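Side-chain contacts in iron uptake protein A2 (Synechocystis sp., PDB 2VOZ), which binds ferric iron in the periplasm, probably as a substrate-binding subunit of an ABC transporter that imports it: residues S40-N45 against R292-G297; E69-E74 against A97-P102; G106-R111 against L122-T127; T147-A152 against A175-I180; R229-T234 against D310-A315. All coordinates share one frame; numbering follows the deposited sequence. Where two conformers were deposited one is given.

Interaction 1 (S40-N45 against R292-G297)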
# COMPACT_ATOMS: atom_id res chain seq x y z
N SER B 40 5.63 -5.18 17.20
CA SER B 40 6.06 -3.78 17.05
C SER B 40 4.90 -2.83 16.81
O SER B 40 4.02 -3.11 16.00
CB SER B 40 7.09 -3.65 15.93
OG SER B 40 7.53 -2.29 15.88
N SER B 41 4.93 -1.68 17.48
CA SER B 41 3.94 -0.64 17.18
C SER B 41 4.48 0.35 16.16
O SER B 41 3.81 1.35 15.85
CB SER B 41 3.52 0.10 18.45
OG SER B 41 4.62 0.77 19.03
N ARG B 42 5.69 0.07 15.68
CA ARG B 42 6.33 0.88 14.66
C ARG B 42 6.50 0.09 13.37
O ARG B 42 7.10 -0.99 13.36
CB ARG B 42 7.71 1.34 15.14
CG ARG B 42 8.55 1.96 14.01
CD ARG B 42 9.93 1.34 13.92
NE ARG B 42 10.52 1.56 12.60
CZ ARG B 42 11.29 2.61 12.29
NH1 ARG B 42 11.53 3.55 13.22
NH2 ARG B 42 11.81 2.71 11.07
N HIS B 43 6.04 0.65 12.27
CA HIS B 43 6.45 0.04 11.01
C HIS B 43 6.41 1.05 9.91
O HIS B 43 5.44 1.75 9.73
CB HIS B 43 5.55 -1.11 10.62
CG HIS B 43 6.00 -1.83 9.38
ND1 HIS B 43 5.56 -1.48 8.12
CD2 HIS B 43 6.86 -2.85 9.21
CE1 HIS B 43 6.12 -2.28 7.23
NE2 HIS B 43 6.92 -3.12 7.87
N TYR B 44 7.51 1.13 9.21
CA TYR B 44 7.55 1.88 8.01
C TYR B 44 7.86 0.84 6.95
O TYR B 44 8.77 0.01 7.14
CB TYR B 44 8.54 3.01 8.19
CG TYR B 44 7.99 3.93 9.28
CD1 TYR B 44 7.08 4.95 8.97
CD2 TYR B 44 8.30 3.73 10.62
CE1 TYR B 44 6.54 5.78 9.97
CE2 TYR B 44 7.77 4.55 11.61
CZ TYR B 44 6.91 5.57 11.28
OH TYR B 44 6.40 6.37 12.28
N ASN B 45 6.98 0.80 5.93
CA ASN B 45 7.20 0.00 4.70
C ASN B 45 8.67 -0.09 4.47
O ASN B 45 9.27 -1.12 4.08
CB ASN B 45 6.58 0.74 3.50
CG ASN B 45 5.20 0.27 3.20
OD1 ASN B 45 4.71 -0.69 3.84
ND2 ASN B 45 4.53 0.92 2.24
N ARG B 292 21.09 3.46 10.24
CA ARG B 292 20.95 4.59 9.33
C ARG B 292 19.54 4.60 8.77
O ARG B 292 18.86 5.62 8.79
CB ARG B 292 21.92 4.48 8.17
CG ARG B 292 21.90 5.74 7.31
CD ARG B 292 22.90 5.60 6.22
NE ARG B 292 22.94 6.85 5.45
CZ ARG B 292 23.78 7.06 4.44
NH1 ARG B 292 24.64 6.10 4.10
NH2 ARG B 292 23.77 8.23 3.82
N TYR B 293 19.10 3.45 8.26
CA TYR B 293 17.82 3.46 7.57
C TYR B 293 16.61 3.27 8.48
O TYR B 293 15.50 3.66 8.11
CB TYR B 293 17.85 2.44 6.44
CG TYR B 293 18.90 2.82 5.44
CD1 TYR B 293 18.80 4.02 4.71
CD2 TYR B 293 20.02 2.03 5.27
CE1 TYR B 293 19.80 4.39 3.81
CE2 TYR B 293 21.02 2.39 4.36
CZ TYR B 293 20.90 3.58 3.65
OH TYR B 293 21.89 3.90 2.76
N PHE B 294 16.83 2.68 9.65
CA PHE B 294 15.80 2.56 10.63
C PHE B 294 15.42 3.98 11.08
O PHE B 294 14.24 4.34 11.12
CB PHE B 294 16.32 1.72 11.77
CG PHE B 294 15.26 1.15 12.63
CD1 PHE B 294 15.22 1.46 14.00
CD2 PHE B 294 14.30 0.28 12.10
CE1 PHE B 294 14.24 0.89 14.84
CE2 PHE B 294 13.31 -0.29 12.92
CZ PHE B 294 13.26 0.01 14.28
N ALA B 295 16.42 4.81 11.34
CA ALA B 295 16.17 6.20 11.76
C ALA B 295 15.50 6.97 10.64
O ALA B 295 14.61 7.73 10.91
CB ALA B 295 17.48 6.93 12.19
N GLU B 296 15.95 6.77 9.40
CA GLU B 296 15.37 7.47 8.23
C GLU B 296 13.87 7.27 8.15
O GLU B 296 13.16 8.16 7.73
CB GLU B 296 15.96 6.91 6.94
CG GLU B 296 17.32 7.47 6.60
CD GLU B 296 17.25 8.95 6.17
OE1 GLU B 296 16.15 9.48 5.89
OE2 GLU B 296 18.31 9.56 6.11
N GLY B 297 13.42 6.06 8.52
CA GLY B 297 12.01 5.64 8.32
C GLY B 297 10.99 6.68 8.78
O GLY B 297 9.96 6.95 8.10
O HOH W 1 12.46 6.09 12.34

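Interaction 2 (E69-E74 against A97-P102)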
# COMPACT_ATOMS: atom_id res chain seq x y z
N GLU B 69 -1.27 -5.44 25.88
CA GLU B 69 -2.41 -6.24 26.31
C GLU B 69 -2.46 -7.61 25.65
O GLU B 69 -2.87 -8.59 26.27
CB GLU B 69 -3.68 -5.48 26.00
CG GLU B 69 -3.75 -4.22 26.86
CD GLU B 69 -4.93 -3.38 26.54
OE1 GLU B 69 -5.72 -3.76 25.64
OE2 GLU B 69 -5.07 -2.33 27.21
N ARG B 70 -2.03 -7.67 24.40
CA ARG B 70 -1.98 -8.97 23.71
C ARG B 70 -1.00 -9.85 24.44
O ARG B 70 -1.30 -11.02 24.68
CB ARG B 70 -1.59 -8.82 22.26
CG ARG B 70 -1.32 -10.14 21.59
CD ARG B 70 -1.08 -9.96 20.11
NE ARG B 70 -0.54 -11.19 19.52
CZ ARG B 70 -0.65 -11.53 18.25
NH1 ARG B 70 -1.32 -10.75 17.39
NH2 ARG B 70 -0.10 -12.65 17.83
N ILE B 71 0.19 -9.32 24.73
CA ILE B 71 1.21 -10.13 25.43
C ILE B 71 0.74 -10.58 26.82
O ILE B 71 0.92 -11.72 27.21
CB ILE B 71 2.57 -9.38 25.49
CG1 ILE B 71 3.11 -9.11 24.08
CG2 ILE B 71 3.58 -10.17 26.34
CD1 ILE B 71 4.15 -7.96 24.06
N GLN B 72 0.17 -9.65 27.58
CA GLN B 72 -0.44 -9.99 28.86
C GLN B 72 -1.41 -11.16 28.70
O GLN B 72 -1.35 -12.11 29.48
CB GLN B 72 -1.17 -8.78 29.44
CG GLN B 72 -0.24 -7.73 30.01
CD GLN B 72 -1.01 -6.49 30.47
OE1 GLN B 72 -1.55 -5.74 29.66
NE2 GLN B 72 -1.06 -6.28 31.77
N SER B 73 -2.29 -11.10 27.69
CA SER B 73 -3.30 -12.15 27.46
C SER B 73 -2.63 -13.49 27.22
O SER B 73 -3.09 -14.52 27.71
CB SER B 73 -4.16 -11.83 26.23
OG SER B 73 -5.44 -11.34 26.59
N GLU B 74 -1.54 -13.46 26.45
CA GLU B 74 -0.77 -14.69 26.10
C GLU B 74 -0.09 -15.34 27.30
O GLU B 74 0.23 -16.53 27.29
CB GLU B 74 0.24 -14.37 24.99
CG GLU B 74 -0.50 -14.13 23.70
CD GLU B 74 0.31 -13.50 22.60
OE1 GLU B 74 1.50 -13.16 22.81
OE2 GLU B 74 -0.23 -13.36 21.48
N ALA B 97 4.10 -4.01 33.38
CA ALA B 97 3.36 -5.26 33.17
C ALA B 97 4.28 -6.50 33.31
O ALA B 97 3.86 -7.66 33.17
CB ALA B 97 2.71 -5.24 31.83
N GLY B 98 5.56 -6.23 33.57
CA GLY B 98 6.53 -7.30 33.80
C GLY B 98 6.86 -8.08 32.54
O GLY B 98 7.15 -9.28 32.60
N LEU B 99 6.88 -7.38 31.40
CA LEU B 99 6.97 -8.08 30.11
C LEU B 99 8.39 -8.42 29.67
O LEU B 99 8.57 -9.31 28.84
CB LEU B 99 6.27 -7.27 29.00
CG LEU B 99 4.74 -7.16 29.18
CD1 LEU B 99 4.11 -6.67 27.90
CD2 LEU B 99 4.12 -8.50 29.59
N PHE B 100 9.37 -7.66 30.17
CA PHE B 100 10.76 -7.76 29.71
C PHE B 100 11.62 -8.59 30.64
O PHE B 100 11.43 -8.61 31.86
CB PHE B 100 11.41 -6.37 29.59
CG PHE B 100 10.82 -5.51 28.49
CD1 PHE B 100 10.35 -4.24 28.79
CD2 PHE B 100 10.81 -5.94 27.16
CE1 PHE B 100 9.80 -3.39 27.79
CE2 PHE B 100 10.22 -5.11 26.13
CZ PHE B 100 9.74 -3.84 26.48
N GLN B 101 12.59 -9.29 30.03
CA GLN B 101 13.71 -9.83 30.80
C GLN B 101 14.95 -9.00 30.56
O GLN B 101 15.18 -8.51 29.45
CB GLN B 101 14.00 -11.28 30.43
CG GLN B 101 14.31 -11.58 28.97
CD GLN B 101 14.64 -13.03 28.73
OE1 GLN B 101 15.62 -13.57 29.29
NE2 GLN B 101 13.85 -13.68 27.88
N PRO B 102 15.81 -8.92 31.57
CA PRO B 102 17.07 -8.21 31.33
C PRO B 102 18.01 -9.00 30.44
O PRO B 102 18.06 -10.24 30.48
CB PRO B 102 17.66 -8.04 32.74
CG PRO B 102 17.08 -9.21 33.54
CD PRO B 102 15.69 -9.44 32.95
O HOH W 2 1.15 -7.97 33.42

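Interaction 3 (G106-R111 against L122-T127)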
# COMPACT_ATOMS: atom_id res chain seq x y z
N GLY B 106 27.42 -7.15 25.50
CA GLY B 106 28.56 -6.28 25.25
C GLY B 106 28.36 -5.27 24.14
O GLY B 106 28.61 -4.11 24.36
N LYS B 107 27.91 -5.72 22.96
CA LYS B 107 27.69 -4.82 21.83
C LYS B 107 26.68 -3.73 22.13
O LYS B 107 26.92 -2.57 21.82
CB LYS B 107 27.28 -5.56 20.55
CG LYS B 107 28.40 -6.32 19.87
N LEU B 108 25.55 -4.08 22.74
CA LEU B 108 24.57 -3.07 23.08
C LEU B 108 25.12 -2.10 24.08
O LEU B 108 24.95 -0.89 23.95
CB LEU B 108 23.30 -3.70 23.64
CG LEU B 108 22.48 -4.57 22.69
CD1 LEU B 108 21.27 -5.15 23.43
CD2 LEU B 108 22.03 -3.80 21.41
N ASN B 109 25.80 -2.61 25.11
CA ASN B 109 26.35 -1.70 26.11
C ASN B 109 27.40 -0.75 25.53
O ASN B 109 27.44 0.43 25.89
CB ASN B 109 26.95 -2.47 27.28
CG ASN B 109 25.90 -3.15 28.13
OD1 ASN B 109 26.23 -4.06 28.90
ND2 ASN B 109 24.64 -2.76 27.98
N GLU B 110 28.25 -1.27 24.66
CA GLU B 110 29.32 -0.45 24.10
C GLU B 110 28.78 0.59 23.13
O GLU B 110 29.31 1.73 23.06
CB GLU B 110 30.36 -1.33 23.41
CG GLU B 110 31.17 -2.19 24.37
CD GLU B 110 32.29 -1.44 25.07
OE1 GLU B 110 32.75 -1.96 26.11
OE2 GLU B 110 32.72 -0.36 24.58
N ARG B 111 27.72 0.24 22.40
CA ARG B 111 27.28 1.10 21.29
C ARG B 111 26.17 2.08 21.64
O ARG B 111 26.22 3.24 21.24
CB ARG B 111 26.84 0.26 20.09
CG ARG B 111 28.02 -0.51 19.47
CD ARG B 111 27.59 -1.48 18.36
NE ARG B 111 26.93 -0.74 17.28
CZ ARG B 111 27.55 0.00 16.35
NH1 ARG B 111 28.88 0.10 16.35
NH2 ARG B 111 26.84 0.65 15.43
N LEU B 122 16.75 -3.82 30.59
CA LEU B 122 15.43 -4.33 30.25
C LEU B 122 15.00 -3.93 28.84
O LEU B 122 14.25 -4.66 28.19
CB LEU B 122 14.41 -3.82 31.26
CG LEU B 122 14.44 -4.45 32.66
CD1 LEU B 122 13.41 -3.76 33.56
CD2 LEU B 122 14.18 -5.95 32.54
N TRP B 123 15.45 -2.75 28.39
CA TRP B 123 15.13 -2.31 27.03
C TRP B 123 16.12 -1.24 26.59
O TRP B 123 16.88 -0.69 27.42
CB TRP B 123 13.67 -1.84 26.91
CG TRP B 123 13.20 -0.83 27.95
CD1 TRP B 123 12.36 -1.07 29.01
CD2 TRP B 123 13.54 0.57 28.02
NE1 TRP B 123 12.15 0.08 29.72
CE2 TRP B 123 12.85 1.10 29.14
CE3 TRP B 123 14.34 1.42 27.24
CZ2 TRP B 123 12.95 2.44 29.51
CZ3 TRP B 123 14.46 2.79 27.63
CH2 TRP B 123 13.75 3.26 28.76
N TYR B 124 16.12 -0.97 25.28
CA TYR B 124 17.19 -0.21 24.63
C TYR B 124 16.59 0.73 23.61
O TYR B 124 15.73 0.32 22.84
CB TYR B 124 18.15 -1.18 23.90
CG TYR B 124 18.77 -2.11 24.90
CD1 TYR B 124 18.10 -3.24 25.32
CD2 TYR B 124 20.01 -1.82 25.46
CE1 TYR B 124 18.68 -4.11 26.32
CE2 TYR B 124 20.59 -2.65 26.45
CZ TYR B 124 19.92 -3.78 26.87
OH TYR B 124 20.47 -4.60 27.83
N GLY B 125 17.02 1.99 23.62
CA GLY B 125 16.58 2.91 22.54
C GLY B 125 17.33 2.62 21.25
O GLY B 125 18.54 2.34 21.27
N PHE B 126 16.58 2.60 20.14
CA PHE B 126 17.18 2.43 18.83
C PHE B 126 17.05 3.63 17.90
O PHE B 126 17.82 3.73 16.94
CB PHE B 126 16.67 1.15 18.17
CG PHE B 126 17.16 -0.06 18.86
CD1 PHE B 126 18.50 -0.49 18.67
CD2 PHE B 126 16.35 -0.72 19.76
CE1 PHE B 126 18.98 -1.61 19.34
CE2 PHE B 126 16.84 -1.82 20.47
CZ PHE B 126 18.15 -2.27 20.24
N THR B 127 16.08 4.51 18.15
CA THR B 127 16.06 5.82 17.48
C THR B 127 15.74 6.84 18.53
O THR B 127 15.26 6.49 19.62
CB THR B 127 14.97 5.89 16.37
OG1 THR B 127 13.69 5.83 16.99
CG2 THR B 127 15.16 4.75 15.38

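Interaction 4 (T147-A152 against A175-I180)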
# COMPACT_ATOMS: atom_id res chain seq x y z
N THR B 147 13.79 28.01 26.76
CA THR B 147 13.59 26.72 27.44
C THR B 147 12.09 26.37 27.51
O THR B 147 11.24 27.25 27.38
CB THR B 147 14.10 26.76 28.90
OG1 THR B 147 13.34 27.74 29.65
CG2 THR B 147 15.63 27.10 28.93
N TYR B 148 11.76 25.10 27.76
CA TYR B 148 10.36 24.75 28.07
C TYR B 148 9.91 25.56 29.25
O TYR B 148 8.77 26.01 29.29
CB TYR B 148 10.18 23.26 28.43
CG TYR B 148 10.82 22.35 27.43
CD1 TYR B 148 10.22 22.08 26.21
CD2 TYR B 148 12.06 21.77 27.72
CE1 TYR B 148 10.87 21.23 25.26
CE2 TYR B 148 12.72 20.92 26.79
CZ TYR B 148 12.12 20.67 25.58
OH TYR B 148 12.79 19.85 24.69
N GLU B 149 10.81 25.69 30.22
CA GLU B 149 10.50 26.30 31.52
C GLU B 149 10.03 27.76 31.32
O GLU B 149 9.09 28.22 31.98
CB GLU B 149 11.73 26.21 32.42
CG GLU B 149 12.01 24.76 32.96
CD GLU B 149 12.82 23.86 32.01
OE1 GLU B 149 12.94 24.17 30.81
OE2 GLU B 149 13.32 22.80 32.45
N ALA B 150 10.63 28.46 30.36
CA ALA B 150 10.31 29.89 30.15
C ALA B 150 8.97 30.11 29.49
O ALA B 150 8.46 31.22 29.47
CB ALA B 150 11.41 30.56 29.30
N LEU B 151 8.41 29.06 28.90
CA LEU B 151 7.08 29.19 28.30
C LEU B 151 5.96 29.40 29.33
O LEU B 151 4.81 29.66 28.95
CB LEU B 151 6.76 28.00 27.41
CG LEU B 151 7.65 27.85 26.17
CD1 LEU B 151 7.21 26.62 25.38
CD2 LEU B 151 7.69 29.07 25.24
N ALA B 152 6.32 29.30 30.60
CA ALA B 152 5.42 29.59 31.72
C ALA B 152 5.40 31.10 32.05
O ALA B 152 4.55 31.54 32.85
CB ALA B 152 5.81 28.77 32.97
N ALA B 175 7.29 14.36 32.73
CA ALA B 175 8.02 13.42 33.59
C ALA B 175 9.47 13.83 33.69
O ALA B 175 10.08 13.77 34.76
CB ALA B 175 7.91 12.04 33.00
N SER B 176 10.05 14.24 32.56
CA SER B 176 11.45 14.70 32.58
C SER B 176 11.62 15.96 33.46
O SER B 176 12.64 16.09 34.14
CB SER B 176 11.98 14.93 31.17
OG SER B 176 11.52 16.14 30.61
N ARG B 177 10.65 16.87 33.44
CA ARG B 177 10.76 18.07 34.26
C ARG B 177 10.67 17.68 35.73
O ARG B 177 11.39 18.26 36.55
CB ARG B 177 9.67 19.09 33.91
CG ARG B 177 9.71 19.63 32.48
CD ARG B 177 11.12 20.14 32.08
NE ARG B 177 11.81 19.09 31.34
CZ ARG B 177 12.97 19.28 30.69
NH1 ARG B 177 13.50 18.27 30.00
NH2 ARG B 177 13.57 20.46 30.74
N ILE B 178 9.79 16.73 36.07
CA ILE B 178 9.71 16.25 37.48
C ILE B 178 11.07 15.65 37.93
O ILE B 178 11.59 15.95 39.02
CB ILE B 178 8.61 15.23 37.66
CG1 ILE B 178 7.25 15.85 37.36
CG2 ILE B 178 8.63 14.66 39.09
CD1 ILE B 178 6.10 14.83 37.35
N ALA B 179 11.64 14.81 37.08
CA ALA B 179 12.93 14.17 37.36
C ALA B 179 14.00 15.23 37.67
O ALA B 179 14.82 15.09 38.59
CB ALA B 179 13.34 13.28 36.18
N ILE B 180 13.97 16.33 36.92
CA ILE B 180 14.98 17.37 36.96
C ILE B 180 14.72 18.36 38.09
O ILE B 180 15.63 18.66 38.84
CB ILE B 180 15.06 18.17 35.60
CG1 ILE B 180 15.56 17.27 34.44
CG2 ILE B 180 15.97 19.43 35.74
CD1 ILE B 180 15.22 17.90 33.08

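Interaction 5 (R229-T234 against D310-A315)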
# COMPACT_ATOMS: atom_id res chain seq x y z
N ARG B 229 8.53 15.93 8.05
CA ARG B 229 7.50 15.44 7.11
C ARG B 229 6.98 16.55 6.26
O ARG B 229 6.85 16.39 5.07
CB ARG B 229 6.28 14.86 7.82
CG ARG B 229 6.57 13.58 8.47
CD ARG B 229 5.30 13.03 9.11
NE ARG B 229 5.68 11.97 10.04
CZ ARG B 229 4.82 11.37 10.86
NH1 ARG B 229 5.28 10.44 11.68
NH2 ARG B 229 3.52 11.68 10.83
N LEU B 230 6.64 17.68 6.89
CA LEU B 230 6.07 18.83 6.18
C LEU B 230 7.08 19.37 5.15
O LEU B 230 6.70 19.62 4.01
CB LEU B 230 5.68 19.94 7.16
CG LEU B 230 4.49 19.56 8.05
CD1 LEU B 230 4.25 20.70 9.09
CD2 LEU B 230 3.23 19.33 7.21
N GLN B 231 8.37 19.44 5.52
CA GLN B 231 9.42 19.93 4.62
C GLN B 231 9.51 19.04 3.37
O GLN B 231 9.72 19.52 2.24
CB GLN B 231 10.76 19.98 5.34
CG GLN B 231 10.87 21.11 6.38
CD GLN B 231 12.26 21.15 6.94
OE1 GLN B 231 12.55 20.50 7.95
NE2 GLN B 231 13.15 21.91 6.28
N LYS B 232 9.34 17.74 3.57
CA LYS B 232 9.49 16.78 2.49
C LYS B 232 8.21 16.66 1.62
O LYS B 232 8.24 16.10 0.48
CB LYS B 232 9.87 15.44 3.08
CG LYS B 232 11.33 15.40 3.52
CD LYS B 232 11.63 14.02 4.07
CE LYS B 232 13.10 13.90 4.46
NZ LYS B 232 13.37 12.49 4.80
N SER B 233 7.11 17.18 2.13
CA SER B 233 5.82 17.02 1.44
C SER B 233 5.80 17.72 0.09
O SER B 233 6.31 18.82 -0.04
CB SER B 233 4.69 17.58 2.30
OG SER B 233 3.45 17.51 1.61
N THR B 234 5.16 17.10 -0.91
CA THR B 234 4.93 17.73 -2.20
C THR B 234 3.69 18.62 -2.22
O THR B 234 3.40 19.29 -3.24
CB THR B 234 4.75 16.65 -3.30
OG1 THR B 234 3.64 15.81 -2.96
CG2 THR B 234 6.02 15.81 -3.41
N ASP B 310 19.42 11.99 8.41
CA ASP B 310 18.70 12.43 7.24
C ASP B 310 19.09 13.89 6.96
O ASP B 310 19.09 14.70 7.89
CB ASP B 310 17.20 12.36 7.49
CG ASP B 310 16.41 12.90 6.31
OD1 ASP B 310 16.20 14.13 6.24
OD2 ASP B 310 16.00 12.07 5.48
N PRO B 311 19.44 14.22 5.72
CA PRO B 311 19.95 15.58 5.43
C PRO B 311 18.99 16.72 5.81
O PRO B 311 19.45 17.76 6.29
CB PRO B 311 20.20 15.56 3.92
CG PRO B 311 20.20 14.15 3.50
CD PRO B 311 19.48 13.33 4.53
N VAL B 312 17.69 16.54 5.56
CA VAL B 312 16.69 17.55 5.93
C VAL B 312 16.68 17.75 7.45
O VAL B 312 16.67 18.89 7.95
CB VAL B 312 15.27 17.16 5.40
CG1 VAL B 312 14.24 18.25 5.80
CG2 VAL B 312 15.29 17.05 3.87
N LEU B 313 16.69 16.66 8.21
CA LEU B 313 16.74 16.77 9.67
C LEU B 313 18.08 17.40 10.10
O LEU B 313 18.09 18.29 10.94
CB LEU B 313 16.57 15.38 10.30
CG LEU B 313 16.71 15.30 11.81
CD1 LEU B 313 15.63 16.22 12.48
CD2 LEU B 313 16.53 13.85 12.23
N ALA B 314 19.18 16.96 9.49
CA ALA B 314 20.53 17.40 9.88
C ALA B 314 20.71 18.91 9.64
O ALA B 314 21.48 19.54 10.34
CB ALA B 314 21.60 16.61 9.13
N ALA B 315 19.98 19.46 8.66
CA ALA B 315 20.12 20.90 8.32
C ALA B 315 19.58 21.81 9.42
O ALA B 315 19.80 23.03 9.39
CB ALA B 315 19.45 21.21 7.02
O HOH W 3 16.04 21.42 6.86

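Interaction 1 (S40-N45 against R292-G297)
The guanidinium group of Arg42 lies flat on the phenyl ring of Phe294. The two planes are 21° apart and Arg42 CZ sits 3.8 Å from the ring centroid, a cation-pi stack displaced toward the rim, where Arg42 NE comes within 3.4 Å of Phe294 CE2. The same arginine reaches past the ring to the backbone: Arg42 NH2 donates to Phe294 O at 2.9 Å, meeting a lone pair in the carbonyl plane, though the oxygen is tilted out of the guanidinium plane and the N-H points only roughly at it. Water 1 links Arg42 NH1 to the same carbonyl, which also accepts from Gly297 N, three residues on. On the opposite face of the guanidinium lies Tyr44 CD2, its ring edge-on to the arginine, and the tyrosine ring in turn has Gly297 O over one face, 3.6 Å from Tyr44 CD1. Arg42 gets there with CG anti to its backbone nitrogen (chi1 169°) and a bend at chi2. Further out, Asp47 forms a salt bridge with Arg42 NE, and Ser40 OG donates to Arg42 O, a local bond across two residues. His43 and Tyr44 of this loop are iron ligands. The stack on Phe294 and the salt bridge with Asp47 probably keep the buried arginine charged, next to the iron-binding Tyr44.

Interaction 2 (E69-E74 against A97-P102)
The Schellman motif that ends helix 88-96, with Gly98 at positive phi, turns the chain so that Ala97 and Leu99, on either side of the glycine, both direct their side chains at helix 64-74. The apolar half of the contact is Ile71 against Leu99. Ile71 CG2 meets Leu99 CD2 at 3.7 Å, and the other leucine methyl, CD1, lies 3.9 Å from Ile71 CB; both leucine methyls flank Ile71 CG2, while CD1 alone also reaches CB. Ile71 has CG2 anti to the backbone N and CG1 anti to the carbonyl carbon (chi1 -62°), which turns the CG2 methyl to the leucine.

This is the flank of a periplasmic binding protein domain, where helices pack against a central sheet: Ile71 also rests on Tyr39 of strand 35-40 and Leu83 of strand 82-86, while Leu99 shares Leu269 with it. Leu99 is further fixed by backbone hydrogen bonding with Lys270.

At the next residue of the helix the contact becomes polar. Gln72 extends beyond CG and lays its amide beside Ala97, with Gln72 NE2 3.9 Å from Ala97 CB. Water 2 then joins the two segments, accepting from Gln72 NE2 at 3.2 Å and donating to Ala97 O at 2.7 Å. The outer face of helix 64-74 is turned to the third subunit, where Arg70 makes a salt bridge with Asp235 of that chain.

Interaction 3 (G106-R111 against L122-T127)
Leu108, on the short helix 106-111, drops a methyl onto the ring of Tyr124 at the start of strand 124-136, a long strand of the mixed sheet in this periplasmic binding protein fold. Helix and strand axes pass 10.4 Å apart at 64°, a spacing bridged by the side chains.

The main interaction is CH-pi. Leu108 CD1 stands 3.8 Å from the Tyr124 centroid and only 6° off the ring normal, so it is centred over the face. All six ring carbons lie 3.9 to 4.2 Å from that methyl, the nearest being Tyr124 CZ at 3.9 Å from Leu108 CD1. The leucine arrives at about a right angle to the tyrosine side chain, with its CG anti to the carbonyl carbon.

Apolar packing continues through the other methyl. Leu108 CD2 lies near the plane of the Phe126 ring, at its edge, 4.3 Å from Phe126 CE1. One leucine therefore spans two residues on the same side of the strand, a face and an edge. Leu282 of helix 275-285 packs on both Leu108 and Phe126, closing this buried cluster.

Backbone bonding sets the strand side. Tyr124 pairs with Ala266, and Phe126 and Thr127 both face Ser264 in a classic beta bulge.

The polar group of the contact is the amide of Asn109, whose first torsion (chi1 -69°) carries it to the tyrosine's rim: Asn109 ND2 lies near the ring plane, 4.3 Å from Tyr124 CE2.

Interaction 4 (T147-A152 against A175-I180)
The guanidinium of Arg177 has Tyr148 on one face and Ile180 on the other. Tyr148 CD2 lies 3.6 Å above the plane, toward the rim and nearest to Arg177 NH2, with the two flat groups turned 71° apart; the methyl Ile180 CD1 sits over the centre of the opposite face. The edges are polar. Arg177 NE and NH1 both donate to Ser176 OG, at 3.1 Å and 3.0 Å, a side-on grip lying in the guanidinium plane. At another edge Arg177 NH2 donates to Glu149 OE2 at 2.9 Å (N-H...O 151°), a salt bridge that meets the oxygen on its syn side. Carboxylate and guanidinium planes are 63° apart.

Folding of the arginine explains the geometry: bends at chi2 and chi3 curl the chain back toward Ser176 of its own helix.

The contact ties helix 168-181, whose early turns carry the iron ligand Tyr169, to the loop and 3-10 turn at 149-152. That turn opens with an ST motif, Thr147 OG1 accepting from Ala150 N at 2.9 Å. Glu149 is positioned by more than the arginine, since His181 hydrogen-bonds to OE2 and Asn251 to OE1.

The phenol end of Tyr148 is hydrogen-bonded to Arg131 O and to His260 N, which fix the far end of the ring. Trp189 of helix 183-195 packs on Arg177 and donates from NE1 to Tyr148 O.

Interaction 5 (R229-T234 against D310-A315)
Lys232 NZ meets Asp310 OD2 at 2.7 Å, a salt bridge in which the ammonium approaches from above the carboxylate plane, 41° out of it. The same nitrogen also bonds to Asn299 OD1 and to Asp52 of the second subunit. Lys232 is fully extended beyond CG and brings only CE against Val312, with Lys232 CE 3.9 Å from Val312 CG2. Asp310 has a second duty as N-cap of helix 311-314: its other oxygen, OD1, accepts from Leu313 N at 3.2 Å through the anti lone pair, and weakly from Val312 N.

Beside this, Gln231 runs antiparallel alongside Val312, Gln231 OE1 coming within 3.5 Å of Val312 CG1. The oxygen is held by His316, while water 3 accepts from Gln231 NE2 at 3.0 Å and donates to Val312 O at 2.8 Å.

The contact thus joins the end of helix 224-232, which carries the iron ligands Tyr225 and Tyr226, to a short helix. With Glu296 also close to Asp310 OD2, the lysine probably offsets a cluster of acids, and one of those carboxylates may be protonated.

Along the chain, interactions 2, 3 and 4 follow one another inside the long loop closed by interaction 1, whose segments alternate with those of interaction 5. Interactions 1 and 3 touch, Phe294 packing on Phe126 and Thr127, with centres about 17 Å apart; interaction 3 also touches interaction 2, through Phe100 and Trp123. Interaction 5, with its centre about 16 Å from that of interaction 1, meets it at Glu296 and Asp310, and both reach the second subunit. Interaction 4 stands apart, its centre about 27 to 32 Å from the others. Interactions 1, 4 and 5 involve elements carrying iron ligands from well-separated parts of the sequence, consistent with a metal site assembled between the lobes.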